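Local coordinates for glycosyl hydrolase (Rhizobium leguminosarum bv. trifolii, PDB 5NDX), which acts as the bacterial orthologue of human alpha-L-iduronidase, a family 39 glycoside hydrolase that probably cleaves O-glycosidic bonds of alpha-L-iduronides, at residues E37-L42 with E541-L546; A327-R332 with E454-Q459; G158-Y163 with M196-S201. The protein carries 2 engineered substitutions. All coordinates share one frame; numbering follows the deposited sequence. Where two conformers were deposited one is given.

Contact 1: residues E37-L42 with E541-L546; sequences EMRQML and ERYLGL
The first helix of the TIM barrel, 36-45, meets strand 536-545 of the C-terminal beta domain through R39 and Q40, which face E541 and Y543. This interface combines a salt bridge, R39 to E541, with packing of Q40 on the Y543 ring. R39 grips the carboxylate of E541 side-on with two nitrogens, one to each oxygen. NE donates to OE1 of E541 at 2.9 Å, nearly straight at 170° and within the guanidinium plane. The second bond, from NH2 to OE2 of E541, is 2.7 Å long and reaches its oxygen from above the carboxylate plane. With CG anti to the backbone N (chi1 179°) and the chain extended as far as NE, R39 spans the gap to the strand, and its CG passes the OH of Y543 at 3.5 Å. A leucine here would probably leave the carboxylate of E541, and that of E87, without its positive mate. Q40 runs along the Y543 ring in the opposite direction. Its CB makes an off-centre CH-pi contact, 4.3 Å from the centroid of the Y543 ring, while OE1 lies over the same ring, 3.4 Å from CG of Y543, the amide turned steeply against it. Around these pairs, R39 NH2 has a further salt bridge to E87 of helix 76-87, Q40 also packs on F358 and I360 of strand 358-362, M553 of strand 549-557 touches both Q40 and Y543, and a backbone hydrogen bond links L544 with F358.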
loop_
_atom_site.group_PDB
_atom_site.type_symbol
_atom_site.label_atom_id
_atom_site.label_comp_id
_atom_site.label_asym_id
_atom_site.label_seq_id
_atom_site.Cartn_x
_atom_site.Cartn_y
_atom_site.Cartn_z
ATOM N N GLU A 37 1.192 11.051 14.430
ATOM C CA GLU A 37 1.298 9.644 14.170
ATOM C C GLU A 37 1.227 9.340 12.649
ATOM O O GLU A 37 2.063 8.619 12.127
ATOM C CB GLU A 37 0.214 8.868 14.879
ATOM C CG GLU A 37 0.256 8.942 16.405
ATOM C CD GLU A 37 -0.458 10.152 16.970
ATOM O OE1 GLU A 37 -0.764 11.123 16.231
ATOM O OE2 GLU A 37 -0.717 10.140 18.170
ATOM N N MET A 38 0.233 9.889 11.964
ATOM C CA MET A 38 0.101 9.721 10.528
ATOM C C MET A 38 1.243 10.348 9.788
ATOM O O MET A 38 1.685 9.787 8.760
ATOM C CB MET A 38 -1.186 10.327 10.021
ATOM C CG MET A 38 -1.542 10.024 8.577
ATOM S SD MET A 38 -1.405 8.280 8.112
ATOM C CE MET A 38 -2.838 7.631 8.971
ATOM N N ARG A 39 1.736 11.496 10.287
ATOM C CA ARG A 39 2.895 12.138 9.640
ATOM C C ARG A 39 4.108 11.166 9.611
ATOM O O ARG A 39 4.751 10.981 8.582
ATOM C CB ARG A 39 3.258 13.478 10.325
ATOM C CG ARG A 39 4.470 14.135 9.684
ATOM C CD ARG A 39 4.716 15.608 10.062
ATOM N NE ARG A 39 5.956 15.981 9.355
ATOM C CZ ARG A 39 6.057 16.508 8.120
ATOM N NH1 ARG A 39 5.001 16.867 7.416
ATOM N NH2 ARG A 39 7.265 16.723 7.602
ATOM N N GLN A 40 4.374 10.510 10.732
ATOM C CA GLN A 40 5.446 9.517 10.792
ATOM C C GLN A 40 5.144 8.345 9.851
ATOM O O GLN A 40 6.027 7.920 9.121
ATOM C CB GLN A 40 5.666 9.005 12.200
ATOM C CG GLN A 40 6.998 8.328 12.335
ATOM C CD GLN A 40 7.217 7.735 13.732
ATOM O OE1 GLN A 40 7.325 8.463 14.770
ATOM N NE2 GLN A 40 7.351 6.467 13.764
ATOM N N MET A 41 3.898 7.884 9.854
ATOM C CA MET A 41 3.503 6.768 9.001
ATOM C C MET A 41 3.734 7.046 7.512
ATOM O O MET A 41 4.127 6.146 6.778
ATOM C CB MET A 41 2.056 6.408 9.256
ATOM C CG MET A 41 1.843 5.849 10.652
ATOM S SD MET A 41 0.128 5.971 11.152
ATOM C CE MET A 41 0.156 4.917 12.606
ATOM N N LEU A 42 3.475 8.285 7.075
ATOM C CA LEU A 42 3.637 8.640 5.671
ATOM C C LEU A 42 5.074 8.545 5.159
ATOM O O LEU A 42 5.271 8.345 3.981
ATOM C CB LEU A 42 3.063 10.021 5.368
ATOM C CG LEU A 42 1.571 10.161 5.531
ATOM C CD1 LEU A 42 1.142 11.593 5.288
ATOM C CD2 LEU A 42 0.823 9.245 4.618
ATOM N N GLU A 541 13.146 14.256 11.494
ATOM C CA GLU A 541 12.200 14.903 12.390
ATOM C C GLU A 541 12.153 14.263 13.729
ATOM O O GLU A 541 12.229 13.024 13.846
ATOM C CB GLU A 541 10.816 14.813 11.852
ATOM C CG GLU A 541 10.645 15.626 10.620
ATOM C CD GLU A 541 9.314 15.363 10.038
ATOM O OE1 GLU A 541 8.371 15.203 10.833
ATOM O OE2 GLU A 541 9.224 15.286 8.796
ATOM N N ARG A 542 11.859 15.112 14.713
ATOM C CA ARG A 542 11.786 14.744 16.110
ATOM C C ARG A 542 10.433 14.156 16.504
ATOM O O ARG A 542 9.394 14.688 16.186
ATOM C CB ARG A 542 12.080 15.978 16.964
ATOM C CG ARG A 542 11.913 15.772 18.459
ATOM C CD ARG A 542 12.772 16.791 19.223
ATOM N NE ARG A 542 12.644 16.607 20.660
ATOM C CZ ARG A 542 11.619 17.050 21.393
ATOM N NH1 ARG A 542 10.598 17.704 20.855
ATOM N NH2 ARG A 542 11.612 16.803 22.698
ATOM N N TYR A 543 10.462 13.042 17.226
ATOM C CA TYR A 543 9.267 12.494 17.852
ATOM C C TYR A 543 9.611 12.095 19.253
ATOM O O TYR A 543 10.789 11.948 19.583
ATOM C CB TYR A 543 8.770 11.240 17.079
ATOM C CG TYR A 543 8.174 11.605 15.768
ATOM C CD1 TYR A 543 6.825 11.895 15.650
ATOM C CD2 TYR A 543 8.957 11.714 14.653
ATOM C CE1 TYR A 543 6.273 12.264 14.431
ATOM C CE2 TYR A 543 8.412 12.089 13.415
ATOM C CZ TYR A 543 7.074 12.329 13.312
ATOM O OH TYR A 543 6.573 12.675 12.106
ATOM N N LEU A 544 8.576 11.884 20.059
ATOM C CA LEU A 544 8.762 11.277 21.360
ATOM C C LEU A 544 8.094 9.899 21.378
ATOM O O LEU A 544 6.888 9.770 21.074
ATOM C CB LEU A 544 8.180 12.165 22.470
ATOM C CG LEU A 544 8.858 13.540 22.606
ATOM C CD1 LEU A 544 8.127 14.404 23.643
ATOM C CD2 LEU A 544 10.313 13.362 23.002
ATOM N N GLY A 545 8.883 8.897 21.749
ATOM C CA GLY A 545 8.411 7.536 21.959
ATOM C C GLY A 545 7.818 7.337 23.341
ATOM O O GLY A 545 7.830 8.250 24.165
ATOM N N LEU A 546 7.291 6.152 23.582
ATOM C CA LEU A 546 6.724 5.783 24.902
ATOM C C LEU A 546 7.663 6.152 26.020
ATOM O O LEU A 546 8.851 5.904 25.912
ATOM C CB LEU A 546 6.515 4.281 25.008
ATOM C CG LEU A 546 5.238 3.674 24.453
ATOM C CD1 LEU A 546 4.999 2.337 25.168
ATOM C CD2 LEU A 546 4.017 4.549 24.643
#

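Contact 2: residues A327-R332 with E454-Q459; sequences AYFGSR and EVWEAQ. With SO4 (sulfate ion), chain J.
F329 and W456 join the two-stranded antiparallel sheet of 326-330 and 358-362, which follows the TIM-barrel strand 307-310, to helix 452-457, which in sequence falls between strands 436-445 and 493-503 of the nine-stranded sheet. The aromatic interaction is an offset edge-to-face pair. The edge of the phenylalanine points at the face of the indole, with the F329 centroid 5.5 Å from that of the five-membered ring of W456 and the planes 79° apart. A chi1 of 177° swings the indole away from its own backbone N and out from the helix to the strand; NE1 of W456 comes to 3.8 Å from CE2 of F329, near the plane of that ring. The same rings are held from other quarters, since W456 stacks on W320 and F329 has a second edge-to-face partner in F483. Among the polar interactions, NE1 of W456 donates its hydrogen bond to the backbone O of P475, so the polar N-H of the indole is spent on P475 rather than on F329. Past the strand, R332 bends at chi3 around a sulfate that probably came from the crystallisation liquor; its NE lies 3.0 Å from O1 of the ion in a weak bond, and NH2 makes another weak one to O2. The turn before R332 is pinned by a side chain of the strand: N of R332 donates to OH of Y328 at 3.1 Å.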
loop_
_atom_site.group_PDB
_atom_site.type_symbol
_atom_site.label_atom_id
_atom_site.label_comp_id
_atom_site.label_asym_id
_atom_site.label_seq_id
_atom_site.Cartn_x
_atom_site.Cartn_y
_atom_site.Cartn_z
ATOM N N ALA A 327 1.393 -1.441 14.226
ATOM C CA ALA A 327 0.918 -1.580 15.588
ATOM C C ALA A 327 1.317 -0.323 16.387
ATOM O O ALA A 327 2.487 0.017 16.518
ATOM C CB ALA A 327 1.507 -2.831 16.203
ATOM N N TYR A 328 0.314 0.391 16.851
ATOM C CA TYR A 328 0.453 1.633 17.594
ATOM C C TYR A 328 0.588 1.267 19.082
ATOM O O TYR A 328 -0.213 0.521 19.613
ATOM C CB TYR A 328 -0.804 2.516 17.352
ATOM C CG TYR A 328 -0.905 3.691 18.277
ATOM C CD1 TYR A 328 -0.192 4.875 18.030
ATOM C CD2 TYR A 328 -1.693 3.619 19.423
ATOM C CE1 TYR A 328 -0.249 5.952 18.912
ATOM C CE2 TYR A 328 -1.765 4.695 20.313
ATOM C CZ TYR A 328 -1.051 5.855 20.071
ATOM O OH TYR A 328 -1.106 6.889 21.002
ATOM N N PHE A 329 1.644 1.755 19.710
ATOM C CA PHE A 329 1.835 1.700 21.147
ATOM C C PHE A 329 1.766 3.125 21.667
ATOM O O PHE A 329 2.516 4.000 21.213
ATOM C CB PHE A 329 3.226 1.193 21.474
ATOM C CG PHE A 329 3.422 -0.250 21.205
ATOM C CD1 PHE A 329 3.754 -0.700 19.926
ATOM C CD2 PHE A 329 3.279 -1.151 22.223
ATOM C CE1 PHE A 329 3.944 -2.047 19.684
ATOM C CE2 PHE A 329 3.468 -2.491 21.993
ATOM C CZ PHE A 329 3.825 -2.935 20.715
ATOM N N GLY A 330 0.879 3.353 22.615
ATOM C CA GLY A 330 0.673 4.676 23.237
ATOM C C GLY A 330 -0.742 4.747 23.826
ATOM O O GLY A 330 -1.464 3.757 23.785
ATOM N N SER A 331 -1.131 5.924 24.303
ATOM C CA SER A 331 -2.344 6.091 25.112
ATOM C C SER A 331 -3.560 6.473 24.298
ATOM O O SER A 331 -4.656 6.298 24.783
ATOM C CB SER A 331 -2.129 7.145 26.196
ATOM O OG SER A 331 -1.715 8.369 25.590
ATOM N N ARG A 332 -3.405 6.911 23.052
ATOM C CA ARG A 332 -4.570 7.342 22.281
ATOM C C ARG A 332 -5.331 6.142 21.737
ATOM O O ARG A 332 -4.757 5.091 21.589
ATOM C CB ARG A 332 -4.152 8.265 21.138
ATOM C CG ARG A 332 -3.329 9.411 21.639
ATOM C CD ARG A 332 -2.900 10.303 20.520
ATOM N NE ARG A 332 -3.967 11.174 20.074
ATOM C CZ ARG A 332 -3.855 12.030 19.071
ATOM N NH1 ARG A 332 -2.722 12.120 18.365
ATOM N NH2 ARG A 332 -4.888 12.808 18.774
ATOM N N GLU A 454 5.391 -12.124 16.534
ATOM C CA GLU A 454 5.902 -13.309 17.215
ATOM C C GLU A 454 6.989 -12.897 18.209
ATOM O O GLU A 454 7.056 -13.400 19.352
ATOM C CB GLU A 454 6.465 -14.392 16.267
ATOM C CG GLU A 454 5.406 -15.178 15.484
ATOM C CD GLU A 454 4.831 -14.413 14.248
ATOM O OE1 GLU A 454 5.159 -13.224 13.996
ATOM O OE2 GLU A 454 3.988 -15.014 13.540
ATOM N N VAL A 455 7.829 -11.969 17.791
ATOM C CA VAL A 455 8.908 -11.528 18.645
ATOM C C VAL A 455 8.325 -10.868 19.907
ATOM O O VAL A 455 8.777 -11.118 21.000
ATOM C CB VAL A 455 9.851 -10.587 17.882
ATOM C CG1 VAL A 455 10.843 -9.961 18.841
ATOM C CG2 VAL A 455 10.597 -11.367 16.808
ATOM N N TRP A 456 7.371 -9.963 19.711
ATOM C CA TRP A 456 6.697 -9.286 20.789
ATOM C C TRP A 456 5.998 -10.237 21.764
ATOM O O TRP A 456 6.111 -10.054 22.986
ATOM C CB TRP A 456 5.656 -8.342 20.198
ATOM C CG TRP A 456 4.801 -7.590 21.197
ATOM C CD1 TRP A 456 5.218 -6.660 22.116
ATOM C CD2 TRP A 456 3.383 -7.687 21.340
ATOM N NE1 TRP A 456 4.146 -6.162 22.795
ATOM C CE2 TRP A 456 3.003 -6.768 22.335
ATOM C CE3 TRP A 456 2.395 -8.458 20.716
ATOM C CZ2 TRP A 456 1.661 -6.610 22.743
ATOM C CZ3 TRP A 456 1.060 -8.299 21.111
ATOM C CH2 TRP A 456 0.706 -7.361 22.106
ATOM N N GLU A 457 5.297 -11.246 21.234
ATOM C CA GLU A 457 4.603 -12.200 22.082
ATOM C C GLU A 457 5.606 -12.957 22.953
ATOM O O GLU A 457 5.279 -13.352 24.042
ATOM C CB GLU A 457 3.776 -13.217 21.267
ATOM C CG GLU A 457 2.510 -12.627 20.704
ATOM C CD GLU A 457 1.646 -13.620 19.907
ATOM O OE1 GLU A 457 1.615 -14.846 20.196
ATOM O OE2 GLU A 457 0.987 -13.127 18.979
ATOM N N ALA A 458 6.816 -13.173 22.456
ATOM C CA ALA A 458 7.843 -13.897 23.239
ATOM C C ALA A 458 8.617 -12.944 24.169
ATOM O O ALA A 458 9.430 -13.414 24.940
ATOM C CB ALA A 458 8.816 -14.667 22.328
ATOM N N GLN A 459 8.397 -11.635 24.105
ATOM C CA GLN A 459 9.119 -10.727 24.990
ATOM C C GLN A 459 8.496 -10.776 26.400
ATOM O O GLN A 459 7.273 -10.662 26.528
ATOM C CB GLN A 459 9.072 -9.297 24.465
ATOM C CG GLN A 459 10.021 -9.035 23.318
ATOM C CD GLN A 459 9.851 -7.666 22.697
ATOM O OE1 GLN A 459 8.828 -7.011 22.834
ATOM N NE2 GLN A 459 10.850 -7.252 21.980
HETATM S S SO4 J . -6.142 12.976 22.362
HETATM O O1 SO4 J . -5.127 11.951 22.692
HETATM O O2 SO4 J . -7.097 12.397 21.372
HETATM O O3 SO4 J . -5.460 14.177 21.804
HETATM O O4 SO4 J . -6.872 13.341 23.613
#

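Contact 3: residues G158-Y163 with M196-S201; sequences GYTNYY and MAHCDS
T160 sits over one face of the H198 imidazole, and Y163 meets C199; these two pairs carry the contact between helices 155-171 and 190-200. CB of T160 is placed over the ring centre, 4.1 Å from the centroid of the H198 ring and only 8° off its normal, but the hydroxyl OG1 lies between them, modelled too close and in a doubtful position. CG2 lies over the CD2-NE2 side of the ring, 4.1 Å from CD2 of H198. The second pair is a sulfur-aromatic contact: SG of C199 is 3.8 Å from CE2 of Y163 and approaches that ring obliquely. Both helices belong to the TIM barrel, following its fourth and fifth strands, 140-142 and 179-184, so they are successive members of the outer helical layer. Around the first shell, the first torsion of H198, -169°, carries the imidazole across to T160, and NE2 of H198 has a weak hydrogen bond to O of T203. Y163 is fixed at its far end by a hydrogen bond from OH to O of R213, with L195 and M179 packed on its side chain. One turn earlier, Y159 lies against I191 and L195.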
loop_
_atom_site.group_PDB
_atom_site.type_symbol
_atom_site.label_atom_id
_atom_site.label_comp_id
_atom_site.label_asym_id
_atom_site.label_seq_id
_atom_site.Cartn_x
_atom_site.Cartn_y
_atom_site.Cartn_z
ATOM N N GLY A 158 -30.521 12.645 -6.596
ATOM C CA GLY A 158 -29.515 13.433 -5.883
ATOM C C GLY A 158 -28.088 12.992 -6.243
ATOM O O GLY A 158 -27.267 13.831 -6.587
ATOM N N TYR A 159 -27.863 11.672 -6.216
ATOM C CA TYR A 159 -26.565 11.041 -6.494
ATOM C C TYR A 159 -26.106 11.352 -7.901
ATOM O O TYR A 159 -24.984 11.789 -8.118
ATOM C CB TYR A 159 -26.602 9.509 -6.301
ATOM C CG TYR A 159 -25.199 8.913 -6.356
ATOM C CD1 TYR A 159 -24.341 9.009 -5.258
ATOM C CD2 TYR A 159 -24.693 8.345 -7.525
ATOM C CE1 TYR A 159 -23.037 8.525 -5.314
ATOM C CE2 TYR A 159 -23.393 7.848 -7.575
ATOM C CZ TYR A 159 -22.576 7.953 -6.468
ATOM O OH TYR A 159 -21.305 7.485 -6.497
ATOM N N THR A 160 -27.015 11.160 -8.838
ATOM C CA THR A 160 -26.742 11.362 -10.239
ATOM C C THR A 160 -26.473 12.851 -10.572
ATOM O O THR A 160 -25.658 13.171 -11.439
ATOM C CB THR A 160 -27.877 10.668 -11.035
ATOM O OG1 THR A 160 -27.338 10.015 -12.173
ATOM C CG2 THR A 160 -28.994 11.598 -11.424
ATOM N N ASN A 161 -27.122 13.771 -9.857
ATOM C CA ASN A 161 -26.840 15.220 -9.987
ATOM C C ASN A 161 -25.485 15.595 -9.362
ATOM O O ASN A 161 -24.790 16.479 -9.842
ATOM C CB ASN A 161 -27.874 16.067 -9.226
ATOM C CG ASN A 161 -29.267 16.033 -9.823
ATOM O OD1 ASN A 161 -29.493 15.683 -10.986
ATOM N ND2 ASN A 161 -30.210 16.447 -9.010
ATOM N N TYR A 162 -25.219 15.000 -8.208
ATOM C CA TYR A 162 -23.914 15.086 -7.541
ATOM C C TYR A 162 -22.765 14.667 -8.482
ATOM O O TYR A 162 -21.773 15.402 -8.606
ATOM C CB TYR A 162 -23.951 14.292 -6.225
ATOM C CG TYR A 162 -22.592 13.836 -5.741
ATOM C CD1 TYR A 162 -21.728 14.709 -5.058
ATOM C CD2 TYR A 162 -22.170 12.545 -5.974
ATOM C CE1 TYR A 162 -20.479 14.286 -4.626
ATOM C CE2 TYR A 162 -20.931 12.112 -5.553
ATOM C CZ TYR A 162 -20.081 12.996 -4.905
ATOM O OH TYR A 162 -18.869 12.521 -4.512
ATOM N N TYR A 163 -22.924 13.536 -9.171
ATOM C CA TYR A 163 -21.940 13.067 -10.186
ATOM C C TYR A 163 -21.749 14.121 -11.288
ATOM O O TYR A 163 -20.616 14.526 -11.623
ATOM C CB TYR A 163 -22.343 11.698 -10.789
ATOM C CG TYR A 163 -21.245 11.127 -11.631
ATOM C CD1 TYR A 163 -20.193 10.423 -11.038
ATOM C CD2 TYR A 163 -21.169 11.401 -12.977
ATOM C CE1 TYR A 163 -19.119 9.975 -11.778
ATOM C CE2 TYR A 163 -20.115 10.963 -13.732
ATOM C CZ TYR A 163 -19.074 10.239 -13.126
ATOM O OH TYR A 163 -17.986 9.812 -13.859
ATOM N N MET A 196 -24.443 3.755 -13.770
ATOM C CA MET A 196 -24.083 3.165 -15.039
ATOM C C MET A 196 -25.114 3.537 -16.120
ATOM O O MET A 196 -24.720 3.917 -17.219
ATOM C CB MET A 196 -23.971 1.641 -14.888
ATOM C CG MET A 196 -22.860 1.188 -13.905
ATOM S SD MET A 196 -21.304 2.122 -13.921
ATOM C CE MET A 196 -20.646 1.220 -15.223
ATOM N N ALA A 197 -26.410 3.421 -15.789
ATOM C CA ALA A 197 -27.493 3.868 -16.690
ATOM C C ALA A 197 -27.323 5.351 -17.022
ATOM O O ALA A 197 -27.283 5.731 -18.190
ATOM C CB ALA A 197 -28.870 3.605 -16.072
ATOM N N HIS A 198 -27.143 6.166 -15.986
ATOM C CA HIS A 198 -26.910 7.599 -16.180
ATOM C C HIS A 198 -25.726 7.939 -17.054
ATOM O O HIS A 198 -25.809 8.855 -17.877
ATOM C CB HIS A 198 -26.760 8.281 -14.831
ATOM C CG HIS A 198 -26.778 9.766 -14.905
ATOM N ND1 HIS A 198 -25.658 10.525 -14.682
ATOM C CD2 HIS A 198 -27.780 10.639 -15.177
ATOM C CE1 HIS A 198 -25.959 11.799 -14.826
ATOM N NE2 HIS A 198 -27.241 11.899 -15.127
ATOM N N CYS A 199 -24.609 7.240 -16.881
ATOM C CA CYS A 199 -23.400 7.525 -17.681
ATOM C C CYS A 199 -23.448 6.912 -19.077
ATOM O O CYS A 199 -22.714 7.333 -19.948
ATOM C CB CYS A 199 -22.126 7.046 -16.944
ATOM S SG CYS A 199 -21.739 8.057 -15.488
ATOM N N ASP A 200 -24.296 5.914 -19.283
ATOM C CA ASP A 200 -24.446 5.280 -20.582
ATOM C C ASP A 200 -25.397 6.050 -21.545
ATOM O O ASP A 200 -24.951 6.615 -22.508
ATOM C CB ASP A 200 -24.945 3.857 -20.390
ATOM C CG ASP A 200 -25.009 3.086 -21.681
ATOM O OD1 ASP A 200 -24.318 3.419 -22.641
ATOM O OD2 ASP A 200 -25.717 2.097 -21.720
ATOM N N SER A 201 -26.702 5.996 -21.302
ATOM C CA SER A 201 -27.685 6.887 -21.922
ATOM C C SER A 201 -27.740 7.932 -20.826
ATOM O O SER A 201 -26.794 8.008 -20.057
ATOM C CB SER A 201 -28.993 6.141 -22.114
ATOM O OG SER A 201 -29.242 5.294 -21.003
#

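Overall arrangement
Contacts 1 and 2 form a continuous patch on one side of the chain: their centres are about 16 Å apart, and E37 OE2 joins R332 NH1 in a salt bridge of 2.8 Å. L546 CD2 also packs 3.6 Å from G330 CA, bringing segments 541-546 and 327-332 together. Contact 3 stands apart, its centre about 42 Å from that of contact 1 and about 47 Å from that of contact 2, which lies across the chain's centre from it. In sequence, contacts 2 and 3 both nest within the long loop closed by contact 1. All three lie away from the sugar pocket, although the Y163 side chain of contact 3 is about 11 Å from a bound iduronide.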